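Local coordinates for protein pyridine nucleotide-disulphide oxidoreductase dimerisation region (Escherichia coli BL21, PDB 6KYY) that is a flavoprotein disulfide reductase that carries FAD and binds copper(II) in this complex, and is probably involved in resisting reactive chlorine stress, at residues 337-340 and 344-347; 402-407 and 434-439; 317-320 and 326-329; 19-24 and 295-300; 69-74 and 185-190. All coordinates share one frame; numbering follows the deposited sequence.

Overall arrangement
The five contacts fall into two touching pairs and one separate contact. Interactions 1 and 2 adjoin in the dimerisation region: Pro344 O lies 2.6 Å from Ser406 OG, and both contacts reach the second subunit. Interactions 4 and 3 join through Met297 and Val317, whose SD and CG2 are 3.8 Å apart. FAD lies between the two pairs. Interaction 4 binds its phosphate; the side chain of Phe340 comes within about 4 Å of the bound FAD (nearest atoms); His433 O of the second subunit, beside that subunit's copy of 434-439, also bonds FAD. Interaction 5 touches none of the others; its centre is about 22 Å from that of interaction 1.

Interaction 1 of 5, residues 337-340 and 344-347; sequences YSVF and PLSR
Tyr337 pairs with Arg347 and Val339 with Leu345 in an antiparallel beta hairpin of the dimerisation domain, both as hydrogen-bonded pairs. Ser338 and Ser346 form the non-hydrogen-bonded pair between them, where the CA atoms close to 4.0 Å. Toward the turn, Val339 and Leu345 are both buried. There Leu345 N donates to Val339 O (2.8 Å) and Val339 N returns the bond to Leu345 O. On one face of the sheet, CG2 of Val339 meets CD1 of Leu345 at 3.9 Å. Next to this pair, in the turn, Pro344 CB lies near Val339 O.

At the far end Tyr337 is partly exposed, although Arg347 is buried. The tyrosine CG stands between the backbone N and the carbonyl carbon (chi1 66°), which turns the ring over Arg347. Arg347 CB then lies over one ring face, 3.9 Å from the centroid, in a CH-pi contact. The arginine chain bends twice, its guanidinium plane perpendicular to the ring plane. NE and NH2 both approach Tyr337 OH, at 2.7 and 3.0 Å, in weak bonds. Glu204 is the stronger polar partner: it takes a salt bridge from Arg347 NE and a hydrogen bond with Tyr337 OH. On the opposite face the hydroxyls of Ser346 and the partly exposed Ser338 share a hydrogen bond of 3.1 Å.

Phe340, just past the strand, lines the FAD pocket and packs on Pro434 of the second subunit. Strand 337-339 is an outer strand of an antiparallel sheet, which 345-349 continues to strand 396-402, while helix 406-418 packs His407 and Ile410 against Ser346.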
# COMPACT_ATOMS: atom_id res chain seq x y z
N TYR B 337 6.32 -0.76 -12.94
CA TYR B 337 4.98 -0.77 -13.51
C TYR B 337 4.14 -1.78 -12.75
O TYR B 337 4.66 -2.64 -12.03
CB TYR B 337 5.01 -1.10 -15.01
CG TYR B 337 5.49 -2.49 -15.36
CD1 TYR B 337 6.83 -2.74 -15.62
CD2 TYR B 337 4.59 -3.55 -15.46
CE1 TYR B 337 7.27 -4.01 -15.95
CE2 TYR B 337 5.03 -4.82 -15.78
CZ TYR B 337 6.36 -5.04 -16.03
OH TYR B 337 6.80 -6.31 -16.35
N SER B 338 2.82 -1.67 -12.91
CA SER B 338 1.89 -2.52 -12.19
C SER B 338 0.68 -2.85 -13.07
O SER B 338 0.17 -1.99 -13.79
CB SER B 338 1.42 -1.86 -10.89
OG SER B 338 2.49 -1.16 -10.26
N VAL B 339 0.24 -4.10 -12.98
CA VAL B 339 -0.95 -4.59 -13.68
C VAL B 339 -2.05 -4.73 -12.65
O VAL B 339 -1.98 -5.57 -11.75
CB VAL B 339 -0.68 -5.93 -14.38
CG1 VAL B 339 -1.85 -6.31 -15.28
CG2 VAL B 339 0.61 -5.85 -15.17
N PHE B 340 -3.09 -3.90 -12.78
CA PHE B 340 -4.08 -3.75 -11.71
C PHE B 340 -5.19 -4.80 -11.85
O PHE B 340 -6.36 -4.50 -12.15
CB PHE B 340 -4.63 -2.33 -11.70
CG PHE B 340 -3.68 -1.34 -11.10
CD1 PHE B 340 -2.67 -0.78 -11.87
CD2 PHE B 340 -3.78 -0.98 -9.77
CE1 PHE B 340 -1.79 0.13 -11.32
CE2 PHE B 340 -2.90 -0.07 -9.21
CZ PHE B 340 -1.91 0.48 -9.99
N PRO B 344 -3.02 -7.40 -7.77
CA PRO B 344 -2.25 -6.69 -8.80
C PRO B 344 -0.82 -7.21 -8.93
O PRO B 344 -0.22 -7.71 -7.98
CB PRO B 344 -2.27 -5.23 -8.32
CG PRO B 344 -2.66 -5.30 -6.87
CD PRO B 344 -3.51 -6.51 -6.71
N LEU B 345 -0.28 -7.08 -10.14
CA LEU B 345 1.06 -7.54 -10.49
C LEU B 345 1.96 -6.32 -10.67
O LEU B 345 1.80 -5.57 -11.63
CB LEU B 345 1.03 -8.38 -11.77
CG LEU B 345 2.31 -9.04 -12.29
CD1 LEU B 345 3.06 -8.13 -13.26
CD2 LEU B 345 3.21 -9.49 -11.15
N SER B 346 2.90 -6.14 -9.75
CA SER B 346 3.84 -5.03 -9.80
C SER B 346 5.25 -5.55 -10.07
O SER B 346 5.62 -6.65 -9.64
CB SER B 346 3.82 -4.25 -8.48
OG SER B 346 2.58 -3.58 -8.33
N ARG B 347 6.04 -4.76 -10.79
CA ARG B 347 7.31 -5.23 -11.30
C ARG B 347 8.32 -4.09 -11.38
O ARG B 347 7.96 -2.93 -11.60
CB ARG B 347 7.15 -5.88 -12.68
CG ARG B 347 6.66 -7.31 -12.63
CD ARG B 347 7.71 -8.26 -13.18
NE ARG B 347 8.11 -7.88 -14.53
CZ ARG B 347 9.35 -7.58 -14.89
NH1 ARG B 347 10.32 -7.61 -13.99
NH2 ARG B 347 9.62 -7.24 -16.15

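Interaction 2 of 5, residues 402-407 and 434-439; sequences LCVDSH and PSMSES
Three bends of the same sign, chi1 -58°, chi2 -64° and chi3 -62°, curl the side chain of Met436 so that its terminal methyl lies against Val404 and Cys403. The contact is apolar and carried by this one methionine. CE touches CG2 of Val404 at 3.7 Å and CB of Cys403 at 4.0 Å, while SD runs past the same valine methyl. The valine and methionine side chains meet at a slant. Val404 CG2, the branch that does the touching, sits between its own backbone N and carbonyl carbon. Nearer the root of the methionine, CG lies 3.7 Å from Val404 O and more distantly faces Asp405 CB.

The valine is presented by a type II turn from Cys403 to Ser406. Asp405 takes the positive-phi position there and stands at the N-cap of helix 406-418, without a capping bond from its side chain. Across the contact, Glu438 N donates to Ser435 OG (2.7 Å), an ST motif. Ser435 N in turn reaches Glu438 OE2 at 3.2 Å from above the carboxylate plane; these two reciprocal bonds close the turn that carries Met436. Met409 of helix 406-418 and Arg374 and Ala375 of helix 373-377 also cover the methionine, whose backbone N is hydrogen-bonded to Glu408 of the second subunit.

Glu438 OE2 is hydrogen-bonded to His433 ND1, and His433 is likely the proton acceptor of the active site. A histidine followed by a cis-proline, here Pro434, and paired with a glutamate on the C-terminal loop of the dimerisation domain is characteristic of the pyridine nucleotide-disulfide reductases.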
# COMPACT_ATOMS: atom_id res chain seq x y z
N LEU B 402 3.37 -10.15 -7.07
CA LEU B 402 2.00 -10.50 -7.41
C LEU B 402 1.25 -10.69 -6.10
O LEU B 402 1.14 -11.81 -5.59
CB LEU B 402 1.96 -11.74 -8.29
CG LEU B 402 0.61 -12.16 -8.85
CD1 LEU B 402 -0.09 -10.99 -9.51
CD2 LEU B 402 0.77 -13.32 -9.82
N CYS B 403 0.74 -9.60 -5.55
CA CYS B 403 0.09 -9.63 -4.25
C CYS B 403 -0.90 -8.49 -4.16
O CYS B 403 -0.94 -7.59 -5.00
CB CYS B 403 1.12 -9.53 -3.13
SG CYS B 403 2.42 -8.34 -3.48
N VAL B 404 -1.73 -8.53 -3.11
CA VAL B 404 -2.56 -7.39 -2.78
C VAL B 404 -1.66 -6.25 -2.32
O VAL B 404 -0.66 -6.47 -1.62
CB VAL B 404 -3.59 -7.76 -1.71
CG1 VAL B 404 -4.80 -8.43 -2.35
CG2 VAL B 404 -2.97 -8.66 -0.66
N ASP B 405 -2.00 -5.03 -2.74
CA ASP B 405 -1.20 -3.83 -2.44
C ASP B 405 0.20 -3.93 -3.03
O ASP B 405 1.16 -3.35 -2.50
CB ASP B 405 -1.13 -3.56 -0.94
CG ASP B 405 -2.34 -2.80 -0.43
OD1 ASP B 405 -2.80 -1.88 -1.14
OD2 ASP B 405 -2.82 -3.12 0.67
N SER B 406 0.35 -4.65 -4.14
CA SER B 406 1.65 -4.73 -4.81
C SER B 406 2.07 -3.38 -5.36
O SER B 406 3.27 -3.10 -5.45
CB SER B 406 1.60 -5.77 -5.92
OG SER B 406 0.49 -5.55 -6.77
N HIS B 407 1.11 -2.54 -5.75
CA HIS B 407 1.40 -1.25 -6.36
C HIS B 407 2.08 -0.27 -5.40
O HIS B 407 2.61 0.75 -5.86
CB HIS B 407 0.11 -0.63 -6.90
CG HIS B 407 -0.98 -0.53 -5.88
ND1 HIS B 407 -1.60 -1.64 -5.34
CD2 HIS B 407 -1.57 0.55 -5.31
CE1 HIS B 407 -2.52 -1.25 -4.47
NE2 HIS B 407 -2.52 0.07 -4.44
N PRO B 434 0.48 -5.42 11.10
CA PRO B 434 0.62 -6.30 9.94
C PRO B 434 0.63 -5.52 8.63
O PRO B 434 -0.16 -4.58 8.46
CB PRO B 434 -0.62 -7.20 10.01
CG PRO B 434 -1.32 -6.85 11.31
CD PRO B 434 -0.88 -5.47 11.66
N SER B 435 1.52 -5.89 7.71
CA SER B 435 1.66 -5.21 6.44
C SER B 435 1.98 -6.23 5.35
O SER B 435 2.28 -7.39 5.63
CB SER B 435 2.74 -4.13 6.48
OG SER B 435 3.98 -4.63 6.02
N MET B 436 1.89 -5.78 4.11
CA MET B 436 2.39 -6.56 2.98
C MET B 436 3.83 -6.21 2.64
O MET B 436 4.55 -7.05 2.08
CB MET B 436 1.50 -6.34 1.76
CG MET B 436 0.04 -6.70 1.98
SD MET B 436 -0.17 -8.45 2.31
CE MET B 436 0.45 -9.16 0.79
N SER B 437 4.27 -5.00 2.98
CA SER B 437 5.66 -4.62 2.77
C SER B 437 6.59 -5.38 3.71
O SER B 437 7.76 -5.62 3.36
CB SER B 437 5.84 -3.12 2.96
OG SER B 437 4.78 -2.40 2.34
N GLU B 438 6.10 -5.77 4.89
CA GLU B 438 6.93 -6.50 5.84
C GLU B 438 7.33 -7.87 5.33
O GLU B 438 8.35 -8.41 5.77
CB GLU B 438 6.19 -6.64 7.17
CG GLU B 438 5.02 -7.60 7.12
CD GLU B 438 4.62 -8.12 8.48
OE1 GLU B 438 5.52 -8.37 9.31
OE2 GLU B 438 3.41 -8.27 8.73
N SER B 439 6.55 -8.45 4.41
CA SER B 439 6.90 -9.76 3.87
C SER B 439 8.23 -9.75 3.13
O SER B 439 8.81 -10.81 2.90
CB SER B 439 5.79 -10.27 2.95
OG SER B 439 5.53 -9.34 1.91

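Interaction 3 of 5, residues 317-320 and 326-329; sequences VRDE and KRST
The last turn of helix 307-321 is met here by the chain that doubles back beside it: Asp319 faces the peptide between Lys326 and Arg327. The aspartate CG lies trans to its own N (chi1 -157°), which directs the carboxylate at that peptide. OD2 of Asp319 is modelled close to Arg327 N (2.6 Å), but the angle is poor for a hydrogen bond and the short distance is doubtful at this resolution. The root of the arginine chain lies alongside, the CB atoms of Asp319 and Arg327 being 4.0 Å apart.

The opposite charges are not in contact, and any attraction between them would act at longer range. Arg327 bends at chi2 and chi3 and carries its guanidinium away, leaving NE 5.7 Å from Asp319 OD2. NH1 makes its salt bridge with Asp312, earlier on the same helix, and the arginine chain also lies on Arg315 and Ile316. On another side of the helix, Val317 packs on Met297 and Leu25.

The arrangement is a helix C-terminus with its outgoing loop folded back onto it, on the way to strand 337-339, the first strand of the antiparallel sheet in the dimerisation domain.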
# COMPACT_ATOMS: atom_id res chain seq x y z
N VAL B 317 11.64 19.11 -18.74
CA VAL B 317 11.48 20.42 -19.37
C VAL B 317 11.45 21.53 -18.34
O VAL B 317 11.88 22.65 -18.61
CB VAL B 317 10.23 20.43 -20.28
CG1 VAL B 317 10.26 19.25 -21.23
CG2 VAL B 317 8.96 20.42 -19.45
N ARG B 318 10.94 21.25 -17.13
CA ARG B 318 10.96 22.27 -16.08
C ARG B 318 12.38 22.55 -15.62
O ARG B 318 12.68 23.67 -15.19
CB ARG B 318 10.09 21.84 -14.90
CG ARG B 318 9.83 22.94 -13.88
CD ARG B 318 10.64 22.71 -12.61
NE ARG B 318 10.79 23.94 -11.83
CZ ARG B 318 11.96 24.42 -11.41
NH1 ARG B 318 12.00 25.54 -10.70
NH2 ARG B 318 13.08 23.79 -11.70
N ASP B 319 13.26 21.55 -15.70
CA ASP B 319 14.66 21.75 -15.34
C ASP B 319 15.42 22.54 -16.39
O ASP B 319 16.50 23.05 -16.10
CB ASP B 319 15.34 20.40 -15.11
CG ASP B 319 16.57 20.51 -14.23
OD1 ASP B 319 16.63 21.45 -13.41
OD2 ASP B 319 17.47 19.66 -14.36
N GLU B 320 14.88 22.64 -17.61
CA GLU B 320 15.54 23.42 -18.65
C GLU B 320 15.04 24.86 -18.71
O GLU B 320 15.84 25.79 -18.87
CB GLU B 320 15.35 22.75 -20.02
CG GLU B 320 16.07 23.46 -21.15
CD GLU B 320 16.15 22.63 -22.41
OE1 GLU B 320 17.20 22.01 -22.66
OE2 GLU B 320 15.15 22.59 -23.16
N LYS B 326 20.09 20.93 -16.38
CA LYS B 326 19.40 19.95 -17.22
C LYS B 326 19.27 18.61 -16.51
O LYS B 326 20.27 18.01 -16.12
CB LYS B 326 20.16 19.79 -18.52
CG LYS B 326 19.38 19.16 -19.64
CD LYS B 326 20.34 18.52 -20.60
CE LYS B 326 20.78 17.16 -20.11
NZ LYS B 326 22.00 16.71 -20.83
N ARG B 327 18.03 18.15 -16.36
CA ARG B 327 17.74 16.74 -16.17
C ARG B 327 17.54 16.10 -17.54
O ARG B 327 17.43 16.78 -18.56
CB ARG B 327 16.50 16.55 -15.29
CG ARG B 327 16.80 16.50 -13.80
CD ARG B 327 15.86 15.56 -13.08
NE ARG B 327 15.76 14.27 -13.74
CZ ARG B 327 14.61 13.68 -14.07
NH1 ARG B 327 13.46 14.28 -13.79
NH2 ARG B 327 14.62 12.50 -14.68
N SER B 328 17.49 14.77 -17.56
CA SER B 328 17.43 14.06 -18.84
C SER B 328 16.64 12.78 -18.67
O SER B 328 16.44 12.28 -17.56
CB SER B 328 18.83 13.76 -19.37
OG SER B 328 18.83 12.55 -20.10
N THR B 329 16.17 12.24 -19.81
CA THR B 329 15.60 10.90 -19.79
C THR B 329 16.66 9.83 -19.58
O THR B 329 16.33 8.70 -19.21
CB THR B 329 14.83 10.62 -21.08
OG1 THR B 329 15.74 10.50 -22.18
CG2 THR B 329 13.82 11.72 -21.37

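Interaction 4 of 5, residues 19-24 and 295-300; sequences GKAGKT and WAMGDV. With FAD (flavin-adenine dinucleotide), chain N.
Ala21 and Gly22, in the first turn of helix 20-31, meet Met297, and the residues just before them meet FAD. Gly19, at the N-cap, lets its CA come 3.3 Å from FAD O5B. Lys20 follows, its backbone N donating to FAD O1P (3.0 Å). At Ala21 the methyl touches Met297 CB at 3.6 Å and SD at 3.8 Å. The methionine CG is trans to its carbonyl carbon (chi1 -69°), and a bend at chi3 turns CE toward Gly22 N, 4.3 Å away.

Gly19 and Gly22 are consistent with the second and third glycines of a Rossmann-type Gly-x-Gly-x-x-Gly turn, which brings the pyrophosphate to the start of the helix, where the helix dipole would favour the negative charge. Gly22 N is hydrogen-bonded to Asn133 OD1, whereas Asn133 ND2 holds Met297 O, so one amide bridges both segments. Farther on, Lys23 NZ reaches Gly47 O and Asn89, and Thr24 packs on Tyr314 of helix 307-321. From the facing segment, Asp299 N donates to O2P of the same phosphate (2.8 Å, N-H...O 154°), and its OD2 accepts from the ribityl O3' at 2.9 Å.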
# COMPACT_ATOMS: atom_id res chain seq x y z
N GLY B 19 -2.70 16.83 -21.00
CA GLY B 19 -2.03 15.68 -20.45
C GLY B 19 -1.38 15.96 -19.10
O GLY B 19 -1.41 17.07 -18.57
N LYS B 20 -0.78 14.90 -18.55
CA LYS B 20 -0.15 15.02 -17.23
C LYS B 20 0.99 16.02 -17.25
O LYS B 20 1.08 16.90 -16.38
CB LYS B 20 0.35 13.65 -16.77
CG LYS B 20 0.92 13.64 -15.36
CD LYS B 20 -0.04 14.28 -14.38
CE LYS B 20 0.42 14.09 -12.94
NZ LYS B 20 -0.70 13.67 -12.06
N ALA B 21 1.88 15.92 -18.24
CA ALA B 21 3.03 16.81 -18.30
C ALA B 21 2.61 18.25 -18.58
O ALA B 21 3.07 19.18 -17.92
CB ALA B 21 4.01 16.32 -19.36
N GLY B 22 1.73 18.44 -19.57
CA GLY B 22 1.39 19.79 -19.99
C GLY B 22 0.58 20.55 -18.95
O GLY B 22 0.84 21.72 -18.68
N LYS B 23 -0.42 19.89 -18.36
CA LYS B 23 -1.19 20.55 -17.31
C LYS B 23 -0.34 20.86 -16.09
O LYS B 23 -0.67 21.77 -15.33
CB LYS B 23 -2.40 19.69 -16.91
CG LYS B 23 -2.12 18.64 -15.84
CD LYS B 23 -3.28 17.66 -15.76
CE LYS B 23 -3.08 16.64 -14.65
NZ LYS B 23 -4.34 15.90 -14.36
N THR B 24 0.77 20.13 -15.89
CA THR B 24 1.68 20.46 -14.80
C THR B 24 2.63 21.58 -15.20
O THR B 24 2.95 22.45 -14.39
CB THR B 24 2.48 19.22 -14.38
OG1 THR B 24 1.59 18.10 -14.28
CG2 THR B 24 3.16 19.46 -13.04
N TRP B 295 8.69 21.21 -28.00
CA TRP B 295 8.91 20.05 -27.14
C TRP B 295 7.79 19.04 -27.35
O TRP B 295 6.71 19.37 -27.85
CB TRP B 295 8.96 20.45 -25.66
CG TRP B 295 10.23 21.14 -25.24
CD1 TRP B 295 11.25 20.59 -24.53
CD2 TRP B 295 10.59 22.50 -25.48
NE1 TRP B 295 12.24 21.52 -24.32
CE2 TRP B 295 11.85 22.71 -24.89
CE3 TRP B 295 9.97 23.57 -26.13
CZ2 TRP B 295 12.51 23.93 -24.94
CZ3 TRP B 295 10.62 24.79 -26.18
CH2 TRP B 295 11.88 24.96 -25.59
N ALA B 296 8.05 17.80 -26.94
CA ALA B 296 7.05 16.75 -26.92
C ALA B 296 7.14 16.02 -25.59
O ALA B 296 8.24 15.69 -25.13
CB ALA B 296 7.23 15.77 -28.08
N MET B 297 5.99 15.79 -24.96
CA MET B 297 5.94 15.13 -23.66
C MET B 297 4.83 14.09 -23.67
O MET B 297 3.80 14.26 -24.31
CB MET B 297 5.69 16.14 -22.53
CG MET B 297 6.85 17.09 -22.25
SD MET B 297 6.32 18.55 -21.35
CE MET B 297 4.92 19.07 -22.34
N GLY B 298 5.07 13.00 -22.94
CA GLY B 298 4.05 11.99 -22.75
C GLY B 298 4.07 10.92 -23.83
O GLY B 298 5.05 10.70 -24.55
N ASP B 299 2.92 10.23 -23.93
CA ASP B 299 2.79 9.08 -24.83
C ASP B 299 2.94 9.45 -26.30
O ASP B 299 3.08 8.54 -27.13
CB ASP B 299 1.44 8.41 -24.60
CG ASP B 299 1.14 8.17 -23.13
OD1 ASP B 299 2.09 8.18 -22.32
OD2 ASP B 299 -0.04 7.99 -22.79
N VAL B 300 2.92 10.74 -26.64
CA VAL B 300 3.17 11.15 -28.02
C VAL B 300 4.63 10.97 -28.41
O VAL B 300 4.96 11.07 -29.60
CB VAL B 300 2.74 12.62 -28.22
CG1 VAL B 300 3.82 13.57 -27.74
CG2 VAL B 300 2.38 12.88 -29.67
PA FAD N . -2.84 12.53 -22.20
O1A FAD N . -3.13 11.39 -23.11
O2A FAD N . -3.16 12.29 -20.72
O5B FAD N . -3.58 13.82 -22.69
C5B FAD N . -4.04 13.95 -24.05
C4B FAD N . -4.96 15.15 -24.14
O4B FAD N . -4.64 15.91 -25.33
C3B FAD N . -6.45 14.82 -24.21
O3B FAD N . -7.19 15.67 -23.34
C2B FAD N . -6.79 15.06 -25.68
O2B FAD N . -8.14 15.48 -25.85
C1B FAD N . -5.84 16.20 -26.03
N9A FAD N . -5.53 16.32 -27.45
C8A FAD N . -5.16 15.31 -28.31
N7A FAD N . -4.94 15.71 -29.54
C5A FAD N . -5.18 17.08 -29.48
C6A FAD N . -5.12 18.09 -30.46
N6A FAD N . -4.79 17.87 -31.74
N1A FAD N . -5.42 19.35 -30.08
C2A FAD N . -5.75 19.58 -28.80
N3A FAD N . -5.84 18.70 -27.80
C4A FAD N . -5.54 17.47 -28.20
N1 FAD N . -0.81 4.94 -16.76
C2 FAD N . -0.28 4.64 -15.54
O2 FAD N . 0.75 5.18 -15.13
N3 FAD N . -0.90 3.70 -14.74
C4 FAD N . -2.05 2.98 -15.06
O4 FAD N . -2.51 2.18 -14.25
C4X FAD N . -2.60 3.32 -16.36
N5 FAD N . -3.70 2.72 -16.73
C5X FAD N . -4.23 3.04 -17.96
C6 FAD N . -5.39 2.39 -18.38
C7 FAD N . -5.96 2.68 -19.61
C7M FAD N . -7.22 1.96 -20.03
C8 FAD N . -5.36 3.63 -20.45
C8M FAD N . -5.96 3.96 -21.80
C9 FAD N . -4.20 4.28 -20.04
C9A FAD N . -3.63 3.99 -18.81
N10 FAD N . -2.46 4.63 -18.36
C10 FAD N . -1.91 4.31 -17.14
C1' FAD N . -1.78 5.63 -19.20
C2' FAD N . -2.21 7.06 -18.90
O2' FAD N . -3.59 7.24 -19.21
C3' FAD N . -1.38 8.02 -19.76
O3' FAD N . -0.09 7.45 -19.97
C4' FAD N . -1.21 9.42 -19.16
O4' FAD N . -2.47 10.09 -19.19
C5' FAD N . -0.16 10.24 -19.87
O5' FAD N . -0.76 10.89 -21.01
P FAD N . -0.09 12.15 -21.67
O1P FAD N . 0.51 13.04 -20.58
O2P FAD N . 0.85 11.75 -22.73
O3P FAD N . -1.32 12.94 -22.30

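Interaction 5 of 5, residues 69-74 and 185-190; sequences TDFVRA and ANFGSK
Phe71 and Phe187 form a T-shaped pair: the edge of Phe71 points at the face of Phe187, with centroids 5.3 Å apart and planes at 84°. CD1 of Phe71 stands over the rim of the Phe187 ring, 3.6 Å from its CD2. The carbonyl O of Thr69 comes to the edge of the Phe187 ring, near its plane, 3.3 Å from CD1. Ala74 CB reaches Phe187 CZ obliquely at 3.8 Å. Phe187 thus lies among the residues that open helix 71-94.

With its CG trans to the backbone N (chi1 175°), Phe71 swings its ring out so that the CD1 edge meets Phe187. The opening of helix 71-94 is itself fixed by Asp70 at the N-cap: Arg73 N donates to OD1 of Asp70 (3.3 Å), approaching from above the carboxylate plane, and Ala74 N bonds to Asp70 O at 3.1 Å, completing the first turn.

Phe187 lies near the end of helix 175-186, and Gly188 after it has positive phi as the chain leaves the helix. Strand 167-171, this helix and strand 190-194 make a beta-alpha-beta crossover of a parallel sheet, consistent with the second dinucleotide-binding domain of the family.

Farther out, Leu164 packs against both phenylalanines, and Ala65 of helix 55-65 touches Phe187. The same helix gives Leu61 and Asp64 to Ala74. Asn186 O makes a weak hydrogen bond with His68 ND1, close before Thr69 in sequence, while Lys190 pairs its backbone with Gly166 and Leu168.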
# COMPACT_ATOMS: atom_id res chain seq x y z
N THR B 69 -19.68 -5.35 -6.01
CA THR B 69 -20.73 -4.34 -6.06
C THR B 69 -21.45 -4.39 -7.40
O THR B 69 -20.87 -4.75 -8.43
CB THR B 69 -20.12 -2.95 -5.82
OG1 THR B 69 -19.56 -2.90 -4.50
CG2 THR B 69 -21.16 -1.85 -5.96
N ASP B 70 -22.74 -4.05 -7.38
CA ASP B 70 -23.52 -3.94 -8.60
C ASP B 70 -22.80 -3.06 -9.62
O ASP B 70 -22.19 -2.05 -9.27
CB ASP B 70 -24.90 -3.35 -8.29
CG ASP B 70 -25.72 -3.10 -9.54
OD1 ASP B 70 -26.14 -1.94 -9.76
OD2 ASP B 70 -25.96 -4.06 -10.31
N PHE B 71 -22.86 -3.48 -10.89
CA PHE B 71 -22.08 -2.81 -11.93
C PHE B 71 -22.56 -1.38 -12.16
O PHE B 71 -21.74 -0.47 -12.32
CB PHE B 71 -22.14 -3.62 -13.22
CG PHE B 71 -21.48 -2.94 -14.39
CD1 PHE B 71 -20.10 -2.92 -14.50
CD2 PHE B 71 -22.23 -2.34 -15.38
CE1 PHE B 71 -19.48 -2.31 -15.57
CE2 PHE B 71 -21.62 -1.72 -16.46
CZ PHE B 71 -20.25 -1.71 -16.55
N VAL B 72 -23.88 -1.17 -12.19
CA VAL B 72 -24.41 0.16 -12.48
C VAL B 72 -24.07 1.13 -11.35
O VAL B 72 -23.76 2.30 -11.59
CB VAL B 72 -25.92 0.10 -12.74
CG1 VAL B 72 -26.42 1.43 -13.28
CG2 VAL B 72 -26.24 -1.03 -13.71
N ARG B 73 -24.13 0.66 -10.10
CA ARG B 73 -23.75 1.51 -8.98
C ARG B 73 -22.28 1.91 -9.07
O ARG B 73 -21.92 3.06 -8.76
CB ARG B 73 -24.02 0.79 -7.65
CG ARG B 73 -25.48 0.42 -7.43
CD ARG B 73 -26.16 1.38 -6.47
NE ARG B 73 -27.08 0.69 -5.57
CZ ARG B 73 -28.29 0.26 -5.93
NH1 ARG B 73 -29.06 -0.36 -5.04
NH2 ARG B 73 -28.73 0.44 -7.17
N ALA B 74 -21.42 0.99 -9.50
CA ALA B 74 -20.00 1.31 -9.65
C ALA B 74 -19.78 2.28 -10.80
O ALA B 74 -18.92 3.18 -10.70
CB ALA B 74 -19.20 0.03 -9.86
N ALA B 185 -14.80 -9.89 -14.68
CA ALA B 185 -15.02 -11.19 -14.06
C ALA B 185 -15.28 -11.06 -12.57
O ALA B 185 -15.91 -11.93 -11.96
CB ALA B 185 -13.82 -12.10 -14.31
N ASN B 186 -14.80 -9.97 -11.95
CA ASN B 186 -15.15 -9.69 -10.56
C ASN B 186 -16.60 -9.25 -10.45
O ASN B 186 -17.28 -9.58 -9.46
CB ASN B 186 -14.22 -8.62 -9.99
CG ASN B 186 -12.96 -9.21 -9.38
OD1 ASN B 186 -12.91 -10.39 -9.05
ND2 ASN B 186 -11.95 -8.37 -9.21
N PHE B 187 -17.09 -8.51 -11.44
CA PHE B 187 -18.48 -8.07 -11.47
C PHE B 187 -19.46 -9.20 -11.75
O PHE B 187 -20.67 -8.99 -11.67
CB PHE B 187 -18.66 -6.97 -12.51
CG PHE B 187 -18.26 -5.60 -12.04
CD1 PHE B 187 -18.65 -5.14 -10.80
CD2 PHE B 187 -17.51 -4.77 -12.86
CE1 PHE B 187 -18.28 -3.87 -10.37
CE2 PHE B 187 -17.14 -3.50 -12.43
CZ PHE B 187 -17.53 -3.06 -11.19
N GLY B 188 -18.96 -10.39 -12.09
CA GLY B 188 -19.81 -11.53 -12.38
C GLY B 188 -19.92 -11.91 -13.84
O GLY B 188 -20.81 -12.69 -14.19
N SER B 189 -19.04 -11.41 -14.69
CA SER B 189 -19.11 -11.64 -16.13
C SER B 189 -18.12 -12.72 -16.55
O SER B 189 -17.01 -12.81 -16.02
CB SER B 189 -18.83 -10.35 -16.90
OG SER B 189 -18.37 -10.62 -18.21
N LYS B 190 -18.54 -13.55 -17.50
CA LYS B 190 -17.62 -14.47 -18.15
C LYS B 190 -16.78 -13.71 -19.18
O LYS B 190 -17.31 -12.89 -19.94
CB LYS B 190 -18.37 -15.62 -18.83
CG LYS B 190 -17.46 -16.77 -19.25
CD LYS B 190 -18.15 -17.72 -20.23
CE LYS B 190 -17.15 -18.68 -20.85
NZ LYS B 190 -17.80 -19.86 -21.50